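Local coordinates for protein neural-cadherin (PDB 3UBF) that mediates calcium-dependent, preferentially homophilic adhesion between cells, here represented by three consecutive extracellular cadherin domains of the much longer fly N-cadherin, at residues A[283-288]-A[304-309]; A[249-254]-A[287-292]; A[6-11]-A[91-96]. All coordinates share one frame; numbering follows the deposited sequence.

Contact 1. Residues A[283-288]-A[304-309]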
ATOM      1  N   PRO A 283       8.361  15.222  33.457  1.00 53.66           N
ATOM      2  CA  PRO A 283       7.145  14.526  33.062  1.00 51.60           C
ATOM      3  C   PRO A 283       7.487  13.184  32.436  1.00 48.14           C
ATOM      4  O   PRO A 283       8.636  12.949  32.067  1.00 47.11           O
ATOM      5  CB  PRO A 283       6.519  15.473  32.029  1.00 51.13           C
ATOM      6  CG  PRO A 283       7.650  16.229  31.458  1.00 50.95           C
ATOM      7  CD  PRO A 283       8.773  16.237  32.467  1.00 52.97           C
ATOM      8  N   HIS A 284       6.501  12.303  32.342  1.00 46.70           N
ATOM      9  CA  HIS A 284       6.703  11.021  31.688  1.00 43.77           C
ATOM     10  C   HIS A 284       6.382  11.117  30.217  1.00 41.96           C
ATOM     11  O   HIS A 284       6.881  10.325  29.426  1.00 40.48           O
ATOM     12  CB  HIS A 284       5.854   9.935  32.333  1.00 44.39           C
ATOM     13  CG  HIS A 284       6.292   9.580  33.717  1.00 44.04           C
ATOM     14  ND1 HIS A 284       5.501   8.865  34.593  1.00 42.64           N
ATOM     15  CD2 HIS A 284       7.436   9.862  34.382  1.00 41.17           C
ATOM     16  CE1 HIS A 284       6.148   8.715  35.731  1.00 43.92           C
ATOM     17  NE2 HIS A 284       7.324   9.309  35.629  1.00 42.40           N
ATOM     18  N   VAL A 285       5.542  12.087  29.866  1.00 42.12           N
ATOM     19  CA  VAL A 285       5.171  12.359  28.482  1.00 40.70           C
ATOM     20  C   VAL A 285       5.532  13.812  28.179  1.00 41.04           C
ATOM     21  O   VAL A 285       4.989  14.730  28.809  1.00 42.69           O
ATOM     22  CB  VAL A 285       3.645  12.125  28.233  1.00 41.81           C
ATOM     23  CG1 VAL A 285       3.259  12.532  26.815  1.00 39.39           C
ATOM     24  CG2 VAL A 285       3.254  10.666  28.507  1.00 41.76           C
ATOM     25  N   TYR A 286       6.463  14.011  27.246  1.00 39.68           N
ATOM     26  CA  TYR A 286       6.867  15.349  26.808  1.00 40.45           C
ATOM     27  C   TYR A 286       6.148  15.727  25.509  1.00 39.84           C
ATOM     28  O   TYR A 286       6.116  14.941  24.557  1.00 37.99           O
ATOM     29  CB  TYR A 286       8.370  15.403  26.540  1.00 39.93           C
ATOM     30  CG  TYR A 286       9.263  15.169  27.732  1.00 42.62           C
ATOM     31  CD1 TYR A 286       9.581  13.876  28.149  1.00 43.04           C
ATOM     32  CD2 TYR A 286       9.827  16.240  28.424  1.00 46.41           C
ATOM     33  CE1 TYR A 286      10.420  13.661  29.228  1.00 44.97           C
ATOM     34  CE2 TYR A 286      10.673  16.034  29.506  1.00 48.28           C
ATOM     35  CZ  TYR A 286      10.959  14.738  29.905  1.00 47.82           C
ATOM     36  OH  TYR A 286      11.792  14.520  30.985  1.00 50.59           O
ATOM     37  N   SER A 287       5.585  16.930  25.474  1.00 41.42           N
ATOM     38  CA  SER A 287       4.972  17.455  24.268  1.00 41.68           C
ATOM     39  C   SER A 287       5.873  18.503  23.665  1.00 42.03           C
ATOM     40  O   SER A 287       6.174  19.518  24.286  1.00 44.44           O
ATOM     41  CB  SER A 287       3.612  18.075  24.568  1.00 43.55           C
ATOM     42  OG  SER A 287       2.691  17.072  24.934  1.00 46.00           O
ATOM     43  N   LEU A 288       6.303  18.257  22.443  1.00 40.65           N
ATOM     44  CA  LEU A 288       7.241  19.137  21.787  1.00 41.14           C
ATOM     45  C   LEU A 288       6.678  19.531  20.440  1.00 40.38           C
ATOM     46  O   LEU A 288       5.855  18.811  19.862  1.00 39.91           O
ATOM     47  CB  LEU A 288       8.588  18.430  21.610  1.00 40.59           C
ATOM     48  CG  LEU A 288       9.197  17.772  22.862  1.00 41.81           C
ATOM     49  CD1 LEU A 288      10.210  16.705  22.476  1.00 40.89           C
ATOM     50  CD2 LEU A 288       9.834  18.813  23.791  1.00 44.11           C
ATOM     51  N   ASP A 304       3.650  18.036  15.826  1.00 37.22           N
ATOM     52  CA  ASP A 304       3.788  17.589  17.215  1.00 37.90           C
ATOM     53  C   ASP A 304       4.773  16.459  17.308  1.00 36.37           C
ATOM     54  O   ASP A 304       4.764  15.535  16.487  1.00 35.50           O
ATOM     55  CB  ASP A 304       2.471  17.088  17.788  1.00 39.42           C
ATOM     56  CG  ASP A 304       1.412  18.139  17.798  1.00 43.83           C
ATOM     57  OD1 ASP A 304       1.670  19.252  18.315  1.00 47.84           O
ATOM     58  OD2 ASP A 304       0.308  17.839  17.284  1.00 49.57           O
ATOM     59  N   LEU A 305       5.635  16.563  18.308  1.00 35.98           N
ATOM     60  CA  LEU A 305       6.463  15.456  18.719  1.00 35.43           C
ATOM     61  C   LEU A 305       6.115  15.129  20.174  1.00 35.78           C
ATOM     62  O   LEU A 305       6.124  16.008  21.049  1.00 36.39           O
ATOM     63  CB  LEU A 305       7.942  15.799  18.552  1.00 35.63           C
ATOM     64  CG  LEU A 305       8.973  14.820  19.116  1.00 35.85           C
ATOM     65  CD1 LEU A 305       8.810  13.422  18.550  1.00 35.51           C
ATOM     66  CD2 LEU A 305      10.376  15.345  18.842  1.00 36.45           C
ATOM     67  N   THR A 306       5.769  13.868  20.405  1.00 34.75           N
ATOM     68  CA  THR A 306       5.442  13.397  21.727  1.00 35.25           C
ATOM     69  C   THR A 306       6.499  12.378  22.127  1.00 35.31           C
ATOM     70  O   THR A 306       6.748  11.411  21.396  1.00 35.36           O
ATOM     71  CB  THR A 306       4.029  12.794  21.751  1.00 36.08           C
ATOM     72  OG1 THR A 306       3.100  13.781  21.285  1.00 36.95           O
ATOM     73  CG2 THR A 306       3.629  12.374  23.150  1.00 36.13           C
ATOM     74  N   ILE A 307       7.147  12.607  23.268  1.00 35.86           N
ATOM     75  CA  ILE A 307       8.128  11.657  23.775  1.00 36.09           C
ATOM     76  C   ILE A 307       7.693  11.109  25.117  1.00 37.36           C
ATOM     77  O   ILE A 307       7.582  11.838  26.100  1.00 38.47           O
ATOM     78  CB  ILE A 307       9.551  12.259  23.875  1.00 36.37           C
ATOM     79  CG1 ILE A 307       9.984  12.826  22.514  1.00 34.81           C
ATOM     80  CG2 ILE A 307      10.537  11.211  24.408  1.00 36.04           C
ATOM     81  CD1 ILE A 307      11.368  13.437  22.495  1.00 33.88           C
ATOM     82  N   ARG A 308       7.443   9.810  25.138  1.00 38.22           N
ATOM     83  CA  ARG A 308       7.126   9.101  26.360  1.00 40.02           C
ATOM     84  C   ARG A 308       8.366   8.422  26.927  1.00 40.36           C
ATOM     85  O   ARG A 308       9.173   7.846  26.193  1.00 39.68           O
ATOM     86  CB  ARG A 308       6.039   8.079  26.100  1.00 40.95           C
ATOM     87  CG  ARG A 308       4.697   8.698  25.767  1.00 44.65           C
ATOM     88  CD  ARG A 308       3.776   7.710  25.044  1.00 51.52           C
ATOM     89  NE  ARG A 308       2.378   8.151  25.053  1.00 57.15           N
ATOM     90  CZ  ARG A 308       1.784   8.835  24.074  1.00 59.87           C
ATOM     91  NH1 ARG A 308       2.449   9.171  22.963  1.00 59.70           N
ATOM     92  NH2 ARG A 308       0.509   9.175  24.204  1.00 63.19           N
ATOM     93  N   VAL A 309       8.509   8.508  28.243  1.00 41.47           N
ATOM     94  CA  VAL A 309       9.598   7.877  28.951  1.00 42.35           C
ATOM     95  C   VAL A 309       9.043   6.709  29.749  1.00 44.02           C
ATOM     96  O   VAL A 309       8.073   6.857  30.498  1.00 44.79           O
ATOM     97  CB  VAL A 309      10.305   8.881  29.880  1.00 43.16           C
ATOM     98  CG1 VAL A 309      11.447   8.216  30.660  1.00 43.61           C
ATOM     99  CG2 VAL A 309      10.829  10.055  29.064  1.00 42.83           C
TER
HETATM  100  O   HOH W   1       3.404  18.577  21.119  1.00 33.39           O
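Residues 285-288 and 304-309 run antiparallel, their short axes 164° apart, and five backbone hydrogen bonds join them. Tyr286 and Ile307 bond reciprocally. The N-H of Tyr286 meets Ile307 O almost straight on (2.7 Å, 177°), and Ile307 N returns to Tyr286 O in the carbonyl plane. Leu288 and Leu305 form a second reciprocal pair, while Val309 N to His284 O adds a single bond where the first strand begins. Side chains then alternate between two faces. On the inner one, Leu288 lies alongside Leu305, and its CD1 branch reaches across to Ile307 CD1 at 3.5 Å. Tyr286 CG stands beside its own backbone N (chi1 -64°), which lays the ring edge-on to the partner strand: Val309 CG2 approaches in the ring plane, 3.6 Å from Tyr286 CE1, and Ile307 O borders the same edge. Pro283 CG sits over one ring face, offset toward the rim, 3.6 Å above the plane, and Phe260 makes an edge-to-face contact with the ring. This is the F-G hairpin of the third domain of the construct, a Greek-key cadherin sandwich, and Leu305, Ile307 and Leu288 point into its core against strands 232-239 and 260-262. The other face is more open to solvent. There Val285 splits its two methyls between neighbours: CG1 touches Thr306 CG2 at 3.7 Å, and CG2 lies along the aliphatic CG of Arg308. A water donates to Leu288 O (2.8 Å) and weakly to Asp304 OD1, so this carbonyl receives the water as well as Leu305 N.

Contact 2. Residues A[249-254]-A[287-292]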
ATOM      1  N   THR A 249      13.671  23.446  14.065  1.00 46.69           N
ATOM      2  CA  THR A 249      13.760  23.851  15.465  1.00 48.30           C
ATOM      3  C   THR A 249      12.778  23.079  16.313  1.00 46.31           C
ATOM      4  O   THR A 249      11.859  22.431  15.798  1.00 44.00           O
ATOM      5  CB  THR A 249      13.571  25.368  15.697  1.00 50.99           C
ATOM      6  OG1 THR A 249      12.290  25.787  15.211  1.00 50.26           O
ATOM      7  CG2 THR A 249      14.691  26.174  15.045  1.00 53.60           C
ATOM      8  N   LEU A 250      12.984  23.164  17.624  1.00 48.14           N
ATOM      9  CA  LEU A 250      12.278  22.347  18.597  1.00 46.99           C
ATOM     10  C   LEU A 250      11.982  23.163  19.842  1.00 49.71           C
ATOM     11  O   LEU A 250      12.895  23.675  20.492  1.00 52.22           O
ATOM     12  CB  LEU A 250      13.134  21.138  18.961  1.00 45.89           C
ATOM     13  CG  LEU A 250      12.554  20.115  19.935  1.00 44.89           C
ATOM     14  CD1 LEU A 250      12.862  18.708  19.471  1.00 40.79           C
ATOM     15  CD2 LEU A 250      13.079  20.356  21.352  1.00 47.21           C
ATOM     16  N   LYS A 251      10.702  23.293  20.172  1.00 50.10           N
ATOM     17  CA  LYS A 251      10.326  23.918  21.435  1.00 53.21           C
ATOM     18  C   LYS A 251       9.455  22.984  22.272  1.00 51.86           C
ATOM     19  O   LYS A 251       8.747  22.134  21.733  1.00 49.72           O
ATOM     20  CB  LYS A 251       9.661  25.284  21.217  1.00 55.47           C
ATOM     21  CG  LYS A 251       8.201  25.232  20.810  1.00 56.20           C
ATOM     22  CD  LYS A 251       7.579  26.636  20.783  1.00 62.44           C
ATOM     23  CE  LYS A 251       6.304  26.644  19.943  1.00 62.30           C
ATOM     24  NZ  LYS A 251       6.553  26.045  18.587  1.00 59.10           N
ATOM     25  N   ALA A 252       9.532  23.138  23.587  1.00 53.90           N
ATOM     26  CA  ALA A 252       8.747  22.331  24.503  1.00 53.49           C
ATOM     27  C   ALA A 252       7.417  23.003  24.803  1.00 55.31           C
ATOM     28  O   ALA A 252       7.372  24.201  25.078  1.00 58.09           O
ATOM     29  CB  ALA A 252       9.513  22.109  25.781  1.00 55.02           C
ATOM     30  N   GLN A 253       6.338  22.229  24.727  1.00 54.18           N
ATOM     31  CA  GLN A 253       5.025  22.683  25.166  1.00 56.59           C
ATOM     32  C   GLN A 253       4.824  22.295  26.626  1.00 58.16           C
ATOM     33  O   GLN A 253       4.627  21.119  26.944  1.00 57.08           O
ATOM     34  CB  GLN A 253       3.926  22.117  24.263  1.00 55.08           C
ATOM     35  CG  GLN A 253       3.401  23.081  23.193  1.00 57.94           C
ATOM     36  CD  GLN A 253       4.345  24.261  22.884  1.00 62.26           C
ATOM     37  OE1 GLN A 253       5.498  24.070  22.465  1.00 62.67           O
ATOM     38  NE2 GLN A 253       3.842  25.489  23.075  1.00 63.63           N
ATOM     39  N   GLY A 254       4.896  23.287  27.510  1.00 61.28           N
ATOM     40  CA  GLY A 254       4.863  23.041  28.938  1.00 63.20           C
ATOM     41  C   GLY A 254       6.227  22.594  29.429  1.00 62.90           C
ATOM     42  O   GLY A 254       7.238  23.252  29.171  1.00 63.24           O
ATOM     43  N   SER A 287       5.585  16.930  25.474  1.00 41.42           N
ATOM     44  CA  SER A 287       4.972  17.455  24.268  1.00 41.68           C
ATOM     45  C   SER A 287       5.873  18.503  23.665  1.00 42.03           C
ATOM     46  O   SER A 287       6.174  19.518  24.286  1.00 44.44           O
ATOM     47  CB  SER A 287       3.612  18.075  24.568  1.00 43.55           C
ATOM     48  OG  SER A 287       2.691  17.072  24.934  1.00 46.00           O
ATOM     49  N   LEU A 288       6.303  18.257  22.443  1.00 40.65           N
ATOM     50  CA  LEU A 288       7.241  19.137  21.787  1.00 41.14           C
ATOM     51  C   LEU A 288       6.678  19.531  20.440  1.00 40.38           C
ATOM     52  O   LEU A 288       5.855  18.811  19.862  1.00 39.91           O
ATOM     53  CB  LEU A 288       8.588  18.430  21.610  1.00 40.59           C
ATOM     54  CG  LEU A 288       9.197  17.772  22.862  1.00 41.81           C
ATOM     55  CD1 LEU A 288      10.210  16.705  22.476  1.00 40.89           C
ATOM     56  CD2 LEU A 288       9.834  18.813  23.791  1.00 44.11           C
ATOM     57  N   ILE A 289       7.098  20.687  19.949  1.00 40.84           N
ATOM     58  CA  ILE A 289       6.743  21.086  18.612  1.00 39.91           C
ATOM     59  C   ILE A 289       8.023  21.273  17.831  1.00 39.96           C
ATOM     60  O   ILE A 289       8.900  22.067  18.221  1.00 41.86           O
ATOM     61  CB  ILE A 289       5.899  22.371  18.577  1.00 41.44           C
ATOM     62  CG1 ILE A 289       4.561  22.148  19.270  1.00 41.49           C
ATOM     63  CG2 ILE A 289       5.657  22.804  17.132  1.00 41.19           C
ATOM     64  CD1 ILE A 289       3.706  23.409  19.392  1.00 44.85           C
ATOM     65  N   VAL A 290       8.127  20.524  16.737  1.00 38.20           N
ATOM     66  CA  VAL A 290       9.197  20.718  15.775  1.00 38.36           C
ATOM     67  C   VAL A 290       8.729  21.645  14.658  1.00 38.83           C
ATOM     68  O   VAL A 290       7.630  21.483  14.103  1.00 38.04           O
ATOM     69  CB  VAL A 290       9.718  19.381  15.196  1.00 37.25           C
ATOM     70  CG1 VAL A 290      10.838  19.645  14.163  1.00 38.32           C
ATOM     71  CG2 VAL A 290      10.226  18.477  16.324  1.00 35.88           C
ATOM     72  N   THR A 291       9.562  22.625  14.340  1.00 40.27           N
ATOM     73  CA  THR A 291       9.289  23.513  13.224  1.00 40.78           C
ATOM     74  C   THR A 291      10.299  23.273  12.110  1.00 41.25           C
ATOM     75  O   THR A 291      11.493  23.149  12.373  1.00 41.75           O
ATOM     76  CB  THR A 291       9.290  24.971  13.678  1.00 43.18           C
ATOM     77  OG1 THR A 291       8.344  25.112  14.739  1.00 42.65           O
ATOM     78  CG2 THR A 291       8.903  25.921  12.528  1.00 44.28           C
ATOM     79  N   ALA A 292       9.793  23.162  10.879  1.00 41.08           N
ATOM     80  CA  ALA A 292      10.623  23.146   9.671  1.00 42.89           C
ATOM     81  C   ALA A 292      10.571  24.513   8.995  1.00 45.60           C
ATOM     82  O   ALA A 292       9.504  24.988   8.625  1.00 45.12           O
ATOM     83  CB  ALA A 292      10.166  22.065   8.702  1.00 40.76           C
TER
HETATM   84  O   HOH W   2       9.029  24.694  17.184  1.00 29.82           O
HETATM   85  O   HOH W   3       5.901  19.049  27.670  1.00 22.04           O
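Peptide planes are the flat groups that carry the contact between Lys251 and Ile289, joined across the sheet by N-H...O bonds while side chains occupy the two faces. Ile289 N points nearly end-on at Lys251 O (2.8 Å, 170°), and Lys251 N returns to Ile289 O. A second reciprocal pair joins Thr249 and Thr291, where Thr249 N lies in the carbonyl plane of Thr291 but Thr291 N is tilted 32° from that of Thr249. Gln253 N to Ser287 O adds one further bond.

On the outer face Lys251, Ile289, Thr249 and Thr291 stand in a cluster. The lysine starts with CG wedged between backbone N and carbonyl carbon (chi1 79°) and bends again at its end, which brings NZ back over the partner strand, 3.7 Å from Ile289 CG2. From there NZ gives a hydrogen bond to a water that also donates to Ile289 O at 2.8 Å and lies 2.6 Å from Thr291 OG1, with which it is hydrogen-bonded. One solvent molecule thus ties an ammonium, a carbonyl and a hydroxyl together, and the hydroxyl has a second partner in Ser302 OG.

In the cadherin sandwich these strands are C and F, C being one of the two edge strands of its sheet, and the face with Lys251, Ile289 and Thr291 is the outer one of the sandwich. The aliphatic CG of Gln253 lies across Ile289, 3.8 Å from its CD1. The opposite face turns toward the domain core: Leu288 sends CD2 against Ala252 CB at 3.9 Å, and Leu250 CD1 meets Val290 CG2 at 4.1 Å, with Ile262 of the other sheet packing on Leu250 and Val290.

Contact 3. Residues A[6-11]-A[91-96]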
ATOM      1  N   THR A   6     -21.745 -33.302  -6.887  1.00 60.07           N
ATOM      2  CA  THR A   6     -20.630 -32.512  -7.356  1.00 57.07           C
ATOM      3  C   THR A   6     -19.619 -32.327  -6.228  1.00 54.60           C
ATOM      4  O   THR A   6     -19.977 -31.939  -5.117  1.00 55.48           O
ATOM      5  CB  THR A   6     -21.126 -31.157  -7.900  1.00 58.76           C
ATOM      6  OG1 THR A   6     -21.998 -31.390  -9.009  1.00 60.69           O
ATOM      7  CG2 THR A   6     -19.967 -30.277  -8.349  1.00 55.72           C
ATOM      8  N   LYS A   7     -18.363 -32.654  -6.517  1.00 52.03           N
ATOM      9  CA  LYS A   7     -17.275 -32.472  -5.573  1.00 49.99           C
ATOM     10  C   LYS A   7     -16.890 -31.007  -5.581  1.00 49.60           C
ATOM     11  O   LYS A   7     -16.435 -30.500  -6.596  1.00 49.44           O
ATOM     12  CB  LYS A   7     -16.075 -33.338  -5.968  1.00 47.98           C
ATOM     13  CG  LYS A   7     -14.846 -33.143  -5.097  1.00 45.78           C
ATOM     14  CD  LYS A   7     -15.086 -33.640  -3.687  1.00 46.07           C
ATOM     15  CE  LYS A   7     -13.768 -33.885  -2.986  1.00 45.91           C
ATOM     16  NZ  LYS A   7     -13.991 -34.218  -1.553  1.00 48.40           N
ATOM     17  N   ARG A   8     -17.106 -30.336  -4.457  1.00 50.41           N
ATOM     18  CA  ARG A   8     -16.742 -28.933  -4.292  1.00 50.71           C
ATOM     19  C   ARG A   8     -15.623 -28.848  -3.276  1.00 49.10           C
ATOM     20  O   ARG A   8     -15.677 -29.502  -2.238  1.00 49.61           O
ATOM     21  CB  ARG A   8     -17.931 -28.109  -3.806  1.00 53.57           C
ATOM     22  CG  ARG A   8     -19.022 -27.956  -4.841  1.00 57.40           C
ATOM     23  CD  ARG A   8     -20.234 -27.220  -4.279  1.00 63.92           C
ATOM     24  NE  ARG A   8     -21.219 -26.933  -5.321  1.00 68.32           N
ATOM     25  CZ  ARG A   8     -21.120 -25.926  -6.188  1.00 70.00           C
ATOM     26  NH1 ARG A   8     -20.075 -25.101  -6.145  1.00 68.15           N
ATOM     27  NH2 ARG A   8     -22.064 -25.747  -7.102  1.00 72.54           N
ATOM     28  N   ILE A   9     -14.600 -28.057  -3.583  1.00 47.54           N
ATOM     29  CA  ILE A   9     -13.457 -27.948  -2.702  1.00 46.14           C
ATOM     30  C   ILE A   9     -12.694 -26.657  -2.997  1.00 46.00           C
ATOM     31  O   ILE A   9     -12.584 -26.238  -4.146  1.00 45.58           O
ATOM     32  CB  ILE A   9     -12.579 -29.222  -2.797  1.00 44.43           C
ATOM     33  CG1 ILE A   9     -11.692 -29.380  -1.564  1.00 44.84           C
ATOM     34  CG2 ILE A   9     -11.820 -29.279  -4.118  1.00 43.31           C
ATOM     35  CD1 ILE A   9     -11.043 -30.767  -1.450  1.00 44.72           C
ATOM     36  N   GLU A  10     -12.190 -26.035  -1.936  1.00 46.72           N
ATOM     37  CA  GLU A  10     -11.510 -24.751  -1.992  1.00 47.16           C
ATOM     38  C   GLU A  10      -9.999 -24.919  -1.760  1.00 45.96           C
ATOM     39  O   GLU A  10      -9.567 -25.542  -0.786  1.00 45.82           O
ATOM     40  CB  GLU A  10     -12.113 -23.820  -0.932  1.00 49.69           C
ATOM     41  CG  GLU A  10     -11.777 -22.333  -1.058  1.00 52.20           C
ATOM     42  CD  GLU A  10     -12.464 -21.498   0.021  1.00 58.77           C
ATOM     43  OE1 GLU A  10     -13.718 -21.520   0.107  1.00 62.07           O
ATOM     44  OE2 GLU A  10     -11.753 -20.822   0.799  1.00 61.16           O
ATOM     45  N   PHE A  11      -9.209 -24.370  -2.674  1.00 44.77           N
ATOM     46  CA  PHE A  11      -7.764 -24.305  -2.514  1.00 44.41           C
ATOM     47  C   PHE A  11      -7.241 -22.932  -2.917  1.00 45.11           C
ATOM     48  O   PHE A  11      -7.879 -22.204  -3.670  1.00 45.24           O
ATOM     49  CB  PHE A  11      -7.066 -25.409  -3.316  1.00 43.31           C
ATOM     50  CG  PHE A  11      -7.214 -26.765  -2.711  1.00 42.46           C
ATOM     51  CD1 PHE A  11      -8.102 -27.686  -3.258  1.00 41.03           C
ATOM     52  CD2 PHE A  11      -6.503 -27.108  -1.562  1.00 43.40           C
ATOM     53  CE1 PHE A  11      -8.269 -28.937  -2.684  1.00 40.66           C
ATOM     54  CE2 PHE A  11      -6.665 -28.373  -0.972  1.00 43.68           C
ATOM     55  CZ  PHE A  11      -7.552 -29.286  -1.536  1.00 41.91           C
ATOM     56  N   ARG A  91     -18.827 -34.239 -11.432  1.00 56.90           N
ATOM     57  CA  ARG A  91     -18.281 -32.925 -11.670  1.00 55.50           C
ATOM     58  C   ARG A  91     -17.422 -32.516 -10.479  1.00 52.18           C
ATOM     59  O   ARG A  91     -17.786 -32.756  -9.321  1.00 51.53           O
ATOM     60  CB  ARG A  91     -19.417 -31.932 -11.892  1.00 58.15           C
ATOM     61  CG  ARG A  91     -18.994 -30.615 -12.487  1.00 58.50           C
ATOM     62  CD  ARG A  91     -20.216 -29.753 -12.710  1.00 63.02           C
ATOM     63  NE  ARG A  91     -19.863 -28.408 -13.150  1.00 64.56           N
ATOM     64  CZ  ARG A  91     -20.743 -27.453 -13.437  1.00 68.36           C
ATOM     65  NH1 ARG A  91     -22.050 -27.676 -13.338  1.00 71.14           N
ATOM     66  NH2 ARG A  91     -20.310 -26.263 -13.824  1.00 69.45           N
ATOM     67  N   VAL A  92     -16.264 -31.930 -10.771  1.00 50.07           N
ATOM     68  CA  VAL A  92     -15.396 -31.397  -9.729  1.00 47.30           C
ATOM     69  C   VAL A  92     -15.210 -29.900  -9.945  1.00 47.31           C
ATOM     70  O   VAL A  92     -14.843 -29.450 -11.044  1.00 47.96           O
ATOM     71  CB  VAL A  92     -14.032 -32.117  -9.668  1.00 45.55           C
ATOM     72  CG1 VAL A  92     -13.269 -31.715  -8.407  1.00 43.57           C
ATOM     73  CG2 VAL A  92     -14.208 -33.627  -9.702  1.00 45.43           C
ATOM     74  N   ILE A  93     -15.505 -29.135  -8.897  1.00 46.76           N
ATOM     75  CA  ILE A  93     -15.342 -27.683  -8.917  1.00 46.57           C
ATOM     76  C   ILE A  93     -14.400 -27.293  -7.800  1.00 44.80           C
ATOM     77  O   ILE A  93     -14.780 -27.303  -6.629  1.00 45.42           O
ATOM     78  CB  ILE A  93     -16.692 -26.922  -8.736  1.00 48.99           C
ATOM     79  CG1 ILE A  93     -17.792 -27.492  -9.648  1.00 50.97           C
ATOM     80  CG2 ILE A  93     -16.509 -25.432  -9.007  1.00 48.83           C
ATOM     81  CD1 ILE A  93     -19.147 -26.772  -9.526  1.00 53.39           C
ATOM     82  N   ILE A  94     -13.162 -26.974  -8.160  1.00 43.55           N
ATOM     83  CA  ILE A  94     -12.198 -26.469  -7.201  1.00 42.41           C
ATOM     84  C   ILE A  94     -12.307 -24.958  -7.232  1.00 43.89           C
ATOM     85  O   ILE A  94     -11.889 -24.328  -8.198  1.00 44.52           O
ATOM     86  CB  ILE A  94     -10.752 -26.861  -7.570  1.00 41.34           C
ATOM     87  CG1 ILE A  94     -10.583 -28.384  -7.625  1.00 40.18           C
ATOM     88  CG2 ILE A  94      -9.749 -26.233  -6.588  1.00 41.24           C
ATOM     89  CD1 ILE A  94      -9.342 -28.827  -8.402  1.00 39.01           C
ATOM     90  N   LEU A  95     -12.883 -24.372  -6.192  1.00 45.14           N
ATOM     91  CA  LEU A  95     -12.855 -22.924  -6.053  1.00 46.74           C
ATOM     92  C   LEU A  95     -11.442 -22.506  -5.664  1.00 46.00           C
ATOM     93  O   LEU A  95     -10.947 -22.946  -4.631  1.00 46.23           O
ATOM     94  CB  LEU A  95     -13.856 -22.458  -4.999  1.00 48.53           C
ATOM     95  CG  LEU A  95     -13.953 -20.932  -4.862  1.00 51.23           C
ATOM     96  CD1 LEU A  95     -14.535 -20.282  -6.126  1.00 52.97           C
ATOM     97  CD2 LEU A  95     -14.741 -20.527  -3.612  1.00 53.18           C
ATOM     98  N   VAL A  96     -10.796 -21.680  -6.495  1.00 46.09           N
ATOM     99  CA  VAL A  96      -9.420 -21.215  -6.261  1.00 45.00           C
ATOM    100  C   VAL A  96      -9.425 -19.819  -5.645  1.00 46.98           C
ATOM    101  O   VAL A  96     -10.051 -18.888  -6.157  1.00 48.12           O
ATOM    102  CB  VAL A  96      -8.579 -21.208  -7.564  1.00 45.06           C
ATOM    103  CG1 VAL A  96      -7.151 -20.670  -7.324  1.00 44.48           C
ATOM    104  CG2 VAL A  96      -8.531 -22.602  -8.184  1.00 43.14           C
TER
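Ile9 and Ile94 form the tightly packed centre of this parallel strand pair, in which Lys7, Ile9 and Phe11 each use backbone atoms that face strand 88-97. Ile93 N to Lys7 O is short and straight (2.8 Å, 175°), whereas Leu95 N to Ile9 O is markedly bent, at 130°. On the inner face Ile9 turns CG1 roughly anti to its backbone N (chi1 -159°), which leads that longer branch away and leaves CG2 between N and the carbonyl carbon, against Ile94 CG1 at 3.8 Å. Ile94 CG2 meets Phe11 CD1 at 4.0 Å, in the plane of the ring and at its edge. Lys7 shares this face only through its base: CG lies 3.9 Å from Val92 CG1, while NZ turns off to a salt bridge with Glu27.

The other face is more open to solvent, with Arg8 and Glu10 exposed and laid along Ile93 and Leu95. Arg8, extended, carries its guanidinium so that Ile93 CD1 lies over one face, 3.6 Å above the plane and offset toward the rim. The same methyl lies more distantly over the rim of the guanidinium of Arg91, on its own strand, whose charge is paired with Asp70. Thr6 CG2 fills in beside them, 3.8 Å from Ile93 CG1. Farther along, Glu10 reaches Leu95 CD2 only distantly, with OE1 at 4.0 Å.

This parallel pairing of the first strand with the last, A with G, is a hallmark of the cadherin fold. Strand 3-12 forms one border of its sheet; strand 88-97 continues it through antiparallel backbone bonds to strand 68-76, and Phe24 of strand 22-25, from the facing sheet, packs on Ile9, Val92 and Ile94.

Contacts 1 and 2 are successive seams of one sheet, with centres 10 Å apart: strand 285-294 serves both, and Ser287 and Leu288 belong to each. They also meet in the core, where Leu305 CD2 of contact 1 lies 4.0 Å from Val290 CG2 of contact 2. Contact 3 is the A-G seam of the first domain, its centre about 56 Å from that of contact 1 and about 61 Å from that of contact 2. It lies near the first interdomain junction, the side chain of Val96 being about 8 Å from the calcium ion bound by Glu13, Asp59, Glu61 and Asp138. In the third domain, the side chain of Asp304 is about 3 Å from a bound zinc ion.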